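Local coordinates for protein KLLA0B12012p (Kluyveromyces lactis, PDB 6Y3P) that is the C-terminal, tubulin-tyrosine-ligase-like ATP-grasp domain of Pby1, a direct partner of the mRNA decapping enzyme Dcp2, and probably binds ATP, at residues H91-K96 and L307-V312; I112-A117 and A165-F170. All coordinates share one frame; numbering follows the deposited sequence.

Contact 1. Residues H91-K96 and L307-V312; sequences HSYVVK and LFKAAV
The phenol ring of Y93 lies against A310, whose methyl covers one face of it in a CH-pi contact: A310 CB stands 3.8 Å from the centroid of the Y93 ring, 25° off the ring normal. The methyl is displaced toward the CB end of the ring, its nearest neighbour being Y93 CG at 3.5 Å from A310 CB. Over the same face, near the rim, A310 CA lies 3.5 Å from Y93 CD1, so the ring also rests on the backbone of the neighbouring helix. The carbonyl carbon of K309 approaches the ring obliquely. With CG anti to the backbone N (chi1 173°), the ring reaches across from one helix to the other. Its far end passes the root of the K309 side chain, Y93 OH lying 3.9 Å from K309 CB; from there the lysine turns away, bent at chi3. The hydroxyl is hydrogen-bonded to the carboxylate of E306, one turn before A310, which anchors the polar end of the ring while the methyl packs near its CB end. The small A310 is consistent with the close backbones, Y93 CA lying 5.4 Å from A310 CA. This is a small helix-helix contact carried largely by one aromatic side chain. It joins the C-terminal end of helix 83-95 to the last turns of helix 290-313. Elsewhere on the latter helix, L307 packs on strand 341-347, and F308 on strand 215-224 and helix 78-81, while Y93 also touches S100 in the loop after its own helix.

Contact 2. Residues I112-A117 and A165-F170; sequences IDVDYA and AIFDSF
Running on from edge strand 109-113, the backbone stays extended through V114 and then turns at D115 to bring A117 beside helix 160-171, where A117 CA is 5.0 Å from F167 CA. This is helix-on-sheet packing at the margin of a five-stranded antiparallel sheet in the ATP-grasp fold. V114 and F167 point at each other from the two sides: the isopropyl group meets the outer part of the ring, with V114 CB 3.6 Å from F167 CE1. Its two methyls straddle that corner, V114 CG1 lying 3.8 Å from F167 CD1 and V114 CG2 3.7 Å from F167 CZ. The valine's chi1 of -174° sets CG1 anti to the backbone N and spreads the pair along the ring. F195 of strand 194-200 adds an edge-to-face ring contact, and L120 and L143 also touch F167. An alanine in place of F167 would probably open a gap beside V114 and leave F195 without its aromatic mate. Nearer the helix backbone, A117 CB packs on F167 CB at 3.8 Å. Q164 links the two elements through its amide nitrogen, hydrogen-bonded to both D168 OD1 and the carbonyl of A117. The same carboxylate oxygen also touches the alanine methyl, D168 OD1 lying 3.4 Å from A117 CB.

How the contacts relate
Both contacts belong to the tubulin-tyrosine-ligase-like part of the chain but join different elements, their centres about 32 Å apart and their nearest atoms about 12 Å. Contact 1 pairs two helices and is only partly buried; contact 2 sets a helix against the chain just past an edge strand and is mostly buried, although it lies farther from the centre of the chain. Each centres on one aromatic ring with an alanine close by, joined in contact 2 by a valine. The tyrosine of contact 1 keeps a polar tip bonded to a glutamate, whereas the phenylalanine of contact 2 sits among apolar side chains. Strand 109-113 is the next regular element after helix 83-95, and both segments of contact 2 fall, in sequence, between those of contact 1.

Contact 1. Residues H91-K96 and L307-V312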
ATOM      1  N   HIS A  91       7.655 -10.451   8.818  1.00 58.30           N
ATOM      2  CA  HIS A  91       8.365 -11.664   9.245  1.00 60.58           C
ATOM      3  C   HIS A  91       8.721 -11.650  10.712  1.00 63.98           C
ATOM      4  O   HIS A  91       8.481 -12.651  11.397  1.00 64.80           O
ATOM      5  CB  HIS A  91       9.639 -11.914   8.428  1.00 63.79           C
ATOM      6  CG  HIS A  91       9.428 -12.060   6.957  1.00 68.67           C
ATOM      7  ND1 HIS A  91       8.240 -12.554   6.434  1.00 71.05           N
ATOM      8  CD2 HIS A  91      10.275 -11.776   5.935  1.00 72.60           C
ATOM      9  CE1 HIS A  91       8.389 -12.530   5.117  1.00 71.16           C
ATOM     10  NE2 HIS A  91       9.601 -12.078   4.765  1.00 72.18           N
ATOM     11  N   SER A  92       9.280 -10.521  11.210  1.00 59.31           N
ATOM     12  CA  SER A  92       9.698 -10.443  12.610  1.00 60.14           C
ATOM     13  C   SER A  92       8.533 -10.387  13.581  1.00 62.96           C
ATOM     14  O   SER A  92       8.681 -10.798  14.729  1.00 63.60           O
ATOM     15  CB  SER A  92      10.676  -9.295  12.842  1.00 65.71           C
ATOM     16  OG  SER A  92      10.136  -8.060  12.411  1.00 80.85           O
ATOM     17  N   TYR A  93       7.372  -9.906  13.127  1.00 56.67           N
ATOM     18  CA  TYR A  93       6.177  -9.829  13.957  1.00 55.21           C
ATOM     19  C   TYR A  93       5.416 -11.172  14.061  1.00 60.59           C
ATOM     20  O   TYR A  93       4.912 -11.483  15.135  1.00 61.09           O
ATOM     21  CB  TYR A  93       5.270  -8.739  13.398  1.00 53.81           C
ATOM     22  CG  TYR A  93       3.907  -8.629  14.042  1.00 52.35           C
ATOM     23  CD1 TYR A  93       3.746  -8.013  15.280  1.00 54.24           C
ATOM     24  CD2 TYR A  93       2.770  -9.065  13.377  1.00 51.61           C
ATOM     25  CE1 TYR A  93       2.484  -7.851  15.847  1.00 54.58           C
ATOM     26  CE2 TYR A  93       1.503  -8.907  13.932  1.00 52.83           C
ATOM     27  CZ  TYR A  93       1.363  -8.299  15.168  1.00 59.21           C
ATOM     28  OH  TYR A  93       0.108  -8.138  15.700  1.00 57.46           O
ATOM     29  N   VAL A  94       5.279 -11.917  12.948  1.00 57.87           N
ATOM     30  CA  VAL A  94       4.536 -13.184  12.903  1.00 59.49           C
ATOM     31  C   VAL A  94       5.229 -14.295  13.714  1.00 67.25           C
ATOM     32  O   VAL A  94       4.560 -15.258  14.125  1.00 68.50           O
ATOM     33  CB  VAL A  94       4.156 -13.663  11.468  1.00 62.74           C
ATOM     34  CG1 VAL A  94       3.093 -12.758  10.836  1.00 61.61           C
ATOM     35  CG2 VAL A  94       5.379 -13.804  10.565  1.00 62.28           C
ATOM     36  N   VAL A  95       6.554 -14.148  13.954  1.00 63.54           N
ATOM     37  CA  VAL A  95       7.368 -15.070  14.750  1.00 64.32           C
ATOM     38  C   VAL A  95       6.706 -15.244  16.132  1.00 70.58           C
ATOM     39  O   VAL A  95       6.424 -16.375  16.532  1.00 71.43           O
ATOM     40  CB  VAL A  95       8.860 -14.605  14.814  1.00 67.90           C
ATOM     41  CG1 VAL A  95       9.602 -15.175  16.021  1.00 68.56           C
ATOM     42  CG2 VAL A  95       9.590 -14.946  13.526  1.00 67.37           C
ATOM     43  N   LYS A  96       6.384 -14.125  16.808  1.00 67.95           N
ATOM     44  CA  LYS A  96       5.725 -14.136  18.113  1.00 68.48           C
ATOM     45  C   LYS A  96       4.204 -13.932  18.012  1.00 70.84           C
ATOM     46  O   LYS A  96       3.553 -13.733  19.044  1.00 71.75           O
ATOM     47  CB  LYS A  96       6.359 -13.088  19.036  1.00 71.98           C
ATOM     48  CG  LYS A  96       6.766 -13.651  20.401  1.00 93.33           C
ATOM     49  CD  LYS A  96       8.158 -14.276  20.391  1.00 98.12           C
ATOM     50  CE  LYS A  96       8.377 -15.173  21.578  1.00102.33           C
ATOM     51  NZ  LYS A  96       9.681 -15.866  21.476  1.00109.08           N
ATOM     52  N   LEU A 307      -0.680  -4.824  10.747  1.00 44.14           N
ATOM     53  CA  LEU A 307       0.514  -4.199  10.165  1.00 42.91           C
ATOM     54  C   LEU A 307       0.999  -3.025  10.980  1.00 48.74           C
ATOM     55  O   LEU A 307       2.200  -2.905  11.221  1.00 50.02           O
ATOM     56  CB  LEU A 307       0.325  -3.828   8.682  1.00 41.52           C
ATOM     57  CG  LEU A 307       1.541  -3.232   7.955  1.00 44.66           C
ATOM     58  CD1 LEU A 307       2.795  -4.114   8.141  1.00 47.19           C
ATOM     59  CD2 LEU A 307       1.270  -3.079   6.508  1.00 37.55           C
ATOM     60  N   PHE A 308       0.090  -2.169  11.421  1.00 46.14           N
ATOM     61  CA  PHE A 308       0.491  -1.040  12.242  1.00 46.61           C
ATOM     62  C   PHE A 308       0.983  -1.497  13.627  1.00 51.28           C
ATOM     63  O   PHE A 308       1.939  -0.919  14.139  1.00 52.58           O
ATOM     64  CB  PHE A 308      -0.601   0.043  12.284  1.00 48.32           C
ATOM     65  CG  PHE A 308      -0.469   0.902  11.044  1.00 49.36           C
ATOM     66  CD1 PHE A 308       0.607   1.775  10.890  1.00 51.35           C
ATOM     67  CD2 PHE A 308      -1.360   0.761   9.985  1.00 49.95           C
ATOM     68  CE1 PHE A 308       0.784   2.490   9.710  1.00 51.69           C
ATOM     69  CE2 PHE A 308      -1.183   1.482   8.802  1.00 51.37           C
ATOM     70  CZ  PHE A 308      -0.113   2.338   8.670  1.00 49.64           C
ATOM     71  N   LYS A 309       0.435  -2.592  14.171  1.00 48.14           N
ATOM     72  CA  LYS A 309       0.932  -3.146  15.435  1.00 49.36           C
ATOM     73  C   LYS A 309       2.364  -3.694  15.217  1.00 56.88           C
ATOM     74  O   LYS A 309       3.258  -3.429  16.033  1.00 57.94           O
ATOM     75  CB  LYS A 309       0.010  -4.225  15.988  1.00 49.99           C
ATOM     76  CG  LYS A 309      -1.309  -3.663  16.471  1.00 59.77           C
ATOM     77  CD  LYS A 309      -1.927  -4.511  17.573  1.00 65.92           C
ATOM     78  CE  LYS A 309      -3.090  -5.340  17.117  1.00 65.66           C
ATOM     79  NZ  LYS A 309      -3.954  -5.706  18.271  1.00 69.35           N
ATOM     80  N   ALA A 310       2.588  -4.366  14.068  1.00 52.92           N
ATOM     81  CA  ALA A 310       3.889  -4.913  13.657  1.00 52.68           C
ATOM     82  C   ALA A 310       4.925  -3.813  13.545  1.00 57.79           C
ATOM     83  O   ALA A 310       5.951  -3.890  14.208  1.00 58.19           O
ATOM     84  CB  ALA A 310       3.762  -5.639  12.319  1.00 52.22           C
ATOM     85  N   ALA A 311       4.613  -2.771  12.734  1.00 54.04           N
ATOM     86  CA  ALA A 311       5.419  -1.597  12.392  1.00 53.11           C
ATOM     87  C   ALA A 311       5.910  -0.799  13.583  1.00 59.37           C
ATOM     88  O   ALA A 311       7.069  -0.406  13.624  1.00 58.85           O
ATOM     89  CB  ALA A 311       4.634  -0.694  11.458  1.00 52.51           C
ATOM     90  N   VAL A 312       5.019  -0.546  14.533  1.00 58.22           N
ATOM     91  CA  VAL A 312       5.261   0.255  15.728  1.00 59.21           C
ATOM     92  C   VAL A 312       6.098  -0.493  16.768  1.00 67.92           C
ATOM     93  O   VAL A 312       6.981   0.115  17.375  1.00 69.44           O
ATOM     94  CB  VAL A 312       3.887   0.747  16.266  1.00 62.21           C
ATOM     95  CG1 VAL A 312       3.882   1.024  17.751  1.00 62.85           C
ATOM     96  CG2 VAL A 312       3.392   1.953  15.480  1.00 61.49           C
TER

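Contact 2. Residues I112-A117 and A165-F170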
ATOM      1  N   ILE A 112      17.482 -11.815  -4.089  1.00 62.82           N
ATOM      2  CA  ILE A 112      18.515 -12.812  -4.341  1.00 64.38           C
ATOM      3  C   ILE A 112      19.549 -12.270  -5.337  1.00 71.00           C
ATOM      4  O   ILE A 112      19.215 -11.466  -6.208  1.00 70.73           O
ATOM      5  CB  ILE A 112      17.909 -14.196  -4.729  1.00 67.06           C
ATOM      6  CG1 ILE A 112      18.945 -15.321  -4.612  1.00 69.42           C
ATOM      7  CG2 ILE A 112      17.208 -14.209  -6.096  1.00 65.54           C
ATOM      8  CD1 ILE A 112      18.535 -16.410  -3.722  1.00 80.33           C
ATOM      9  N   ASP A 113      20.806 -12.663  -5.151  1.00 69.95           N
ATOM     10  CA  ASP A 113      21.916 -12.305  -6.028  1.00 70.97           C
ATOM     11  C   ASP A 113      22.519 -13.603  -6.518  1.00 74.19           C
ATOM     12  O   ASP A 113      23.054 -14.380  -5.720  1.00 75.04           O
ATOM     13  CB  ASP A 113      22.968 -11.442  -5.300  1.00 74.26           C
ATOM     14  CG  ASP A 113      22.510 -10.060  -4.841  1.00 87.66           C
ATOM     15  OD1 ASP A 113      21.607  -9.476  -5.495  1.00 86.58           O
ATOM     16  OD2 ASP A 113      23.088  -9.542  -3.856  1.00 95.32           O
ATOM     17  N   VAL A 114      22.342 -13.887  -7.805  1.00 69.42           N
ATOM     18  CA  VAL A 114      22.859 -15.107  -8.418  1.00 70.30           C
ATOM     19  C   VAL A 114      23.794 -14.693  -9.540  1.00 75.92           C
ATOM     20  O   VAL A 114      23.385 -13.974 -10.450  1.00 76.00           O
ATOM     21  CB  VAL A 114      21.752 -16.093  -8.914  1.00 73.41           C
ATOM     22  CG1 VAL A 114      22.362 -17.408  -9.414  1.00 74.23           C
ATOM     23  CG2 VAL A 114      20.708 -16.370  -7.830  1.00 71.94           C
ATOM     24  N   ASP A 115      25.046 -15.141  -9.454  1.00 73.53           N
ATOM     25  CA  ASP A 115      26.105 -14.868 -10.424  1.00 74.13           C
ATOM     26  C   ASP A 115      25.965 -15.834 -11.598  1.00 75.07           C
ATOM     27  O   ASP A 115      25.861 -15.403 -12.744  1.00 74.32           O
ATOM     28  CB  ASP A 115      27.494 -15.005  -9.754  1.00 77.66           C
ATOM     29  CG  ASP A 115      27.717 -14.132  -8.526  1.00 92.75           C
ATOM     30  OD1 ASP A 115      26.914 -14.242  -7.555  1.00 95.15           O
ATOM     31  OD2 ASP A 115      28.717 -13.380  -8.507  1.00 95.72           O
ATOM     32  N   TYR A 116      25.954 -17.149 -11.296  1.00 69.15           N
ATOM     33  CA  TYR A 116      25.850 -18.256 -12.246  1.00 67.50           C
ATOM     34  C   TYR A 116      24.958 -19.318 -11.637  1.00 69.49           C
ATOM     35  O   TYR A 116      24.887 -19.446 -10.412  1.00 67.84           O
ATOM     36  CB  TYR A 116      27.238 -18.846 -12.548  1.00 70.03           C
ATOM     37  CG  TYR A 116      28.269 -17.812 -12.945  1.00 72.09           C
ATOM     38  CD1 TYR A 116      28.951 -17.074 -11.982  1.00 73.77           C
ATOM     39  CD2 TYR A 116      28.564 -17.568 -14.284  1.00 73.37           C
ATOM     40  CE1 TYR A 116      29.875 -16.096 -12.338  1.00 73.27           C
ATOM     41  CE2 TYR A 116      29.505 -16.606 -14.651  1.00 74.57           C
ATOM     42  CZ  TYR A 116      30.153 -15.874 -13.671  1.00 75.25           C
ATOM     43  OH  TYR A 116      31.097 -14.954 -13.998  1.00 70.05           O
ATOM     44  N   ALA A 117      24.273 -20.080 -12.499  1.00 66.76           N
ATOM     45  CA  ALA A 117      23.316 -21.142 -12.136  1.00 65.30           C
ATOM     46  C   ALA A 117      23.890 -22.188 -11.171  1.00 64.97           C
ATOM     47  O   ALA A 117      23.182 -22.619 -10.258  1.00 63.68           O
ATOM     48  CB  ALA A 117      22.775 -21.816 -13.396  1.00 65.99           C
ATOM     49  N   ALA A 165      16.344 -25.129 -12.772  1.00 54.17           N
ATOM     50  CA  ALA A 165      16.146 -25.366 -14.205  1.00 54.02           C
ATOM     51  C   ALA A 165      15.977 -24.032 -14.943  1.00 56.69           C
ATOM     52  O   ALA A 165      16.472 -23.890 -16.059  1.00 58.02           O
ATOM     53  CB  ALA A 165      14.924 -26.250 -14.419  1.00 54.28           C
ATOM     54  N   ILE A 166      15.308 -23.047 -14.310  1.00 51.38           N
ATOM     55  CA  ILE A 166      15.127 -21.717 -14.888  1.00 50.77           C
ATOM     56  C   ILE A 166      16.517 -21.075 -15.082  1.00 58.09           C
ATOM     57  O   ILE A 166      16.843 -20.653 -16.200  1.00 58.23           O
ATOM     58  CB  ILE A 166      14.189 -20.832 -14.027  1.00 52.38           C
ATOM     59  CG1 ILE A 166      12.728 -21.358 -14.044  1.00 50.88           C
ATOM     60  CG2 ILE A 166      14.246 -19.355 -14.483  1.00 53.25           C
ATOM     61  CD1 ILE A 166      11.822 -20.694 -13.008  1.00 47.39           C
ATOM     62  N   PHE A 167      17.344 -21.058 -13.996  1.00 55.14           N
ATOM     63  CA  PHE A 167      18.702 -20.495 -14.006  1.00 56.29           C
ATOM     64  C   PHE A 167      19.634 -21.180 -14.987  1.00 63.23           C
ATOM     65  O   PHE A 167      20.419 -20.494 -15.632  1.00 65.21           O
ATOM     66  CB  PHE A 167      19.317 -20.452 -12.592  1.00 58.13           C
ATOM     67  CG  PHE A 167      18.988 -19.164 -11.874  1.00 57.81           C
ATOM     68  CD1 PHE A 167      19.736 -18.020 -12.091  1.00 60.72           C
ATOM     69  CD2 PHE A 167      17.867 -19.072 -11.057  1.00 58.09           C
ATOM     70  CE1 PHE A 167      19.387 -16.817 -11.482  1.00 61.71           C
ATOM     71  CE2 PHE A 167      17.544 -17.878 -10.411  1.00 59.80           C
ATOM     72  CZ  PHE A 167      18.285 -16.752 -10.646  1.00 58.72           C
ATOM     73  N   ASP A 168      19.553 -22.518 -15.100  1.00 60.43           N
ATOM     74  CA  ASP A 168      20.337 -23.327 -16.030  1.00 62.46           C
ATOM     75  C   ASP A 168      20.015 -22.931 -17.478  1.00 68.60           C
ATOM     76  O   ASP A 168      20.923 -22.817 -18.302  1.00 69.22           O
ATOM     77  CB  ASP A 168      20.001 -24.823 -15.836  1.00 64.70           C
ATOM     78  CG  ASP A 168      20.620 -25.518 -14.635  1.00 72.59           C
ATOM     79  OD1 ASP A 168      21.369 -24.863 -13.887  1.00 73.20           O
ATOM     80  OD2 ASP A 168      20.339 -26.713 -14.436  1.00 78.61           O
ATOM     81  N   SER A 169      18.709 -22.722 -17.775  1.00 65.63           N
ATOM     82  CA  SER A 169      18.227 -22.331 -19.099  1.00 65.90           C
ATOM     83  C   SER A 169      18.623 -20.897 -19.484  1.00 72.46           C
ATOM     84  O   SER A 169      18.609 -20.580 -20.676  1.00 74.21           O
ATOM     85  CB  SER A 169      16.722 -22.558 -19.227  1.00 66.86           C
ATOM     86  OG  SER A 169      15.951 -21.536 -18.617  1.00 70.54           O
ATOM     87  N   PHE A 170      18.982 -20.041 -18.497  1.00 68.37           N
ATOM     88  CA  PHE A 170      19.424 -18.664 -18.742  1.00 68.79           C
ATOM     89  C   PHE A 170      20.850 -18.677 -19.296  1.00 77.31           C
ATOM     90  O   PHE A 170      21.168 -17.869 -20.171  1.00 77.07           O
ATOM     91  CB  PHE A 170      19.364 -17.806 -17.456  1.00 69.62           C
ATOM     92  CG  PHE A 170      18.000 -17.377 -16.939  1.00 69.34           C
ATOM     93  CD1 PHE A 170      16.903 -17.278 -17.799  1.00 71.75           C
ATOM     94  CD2 PHE A 170      17.823 -17.034 -15.604  1.00 69.89           C
ATOM     95  CE1 PHE A 170      15.648 -16.882 -17.319  1.00 70.96           C
ATOM     96  CE2 PHE A 170      16.570 -16.631 -15.124  1.00 71.22           C
ATOM     97  CZ  PHE A 170      15.497 -16.538 -15.990  1.00 69.10           C
TER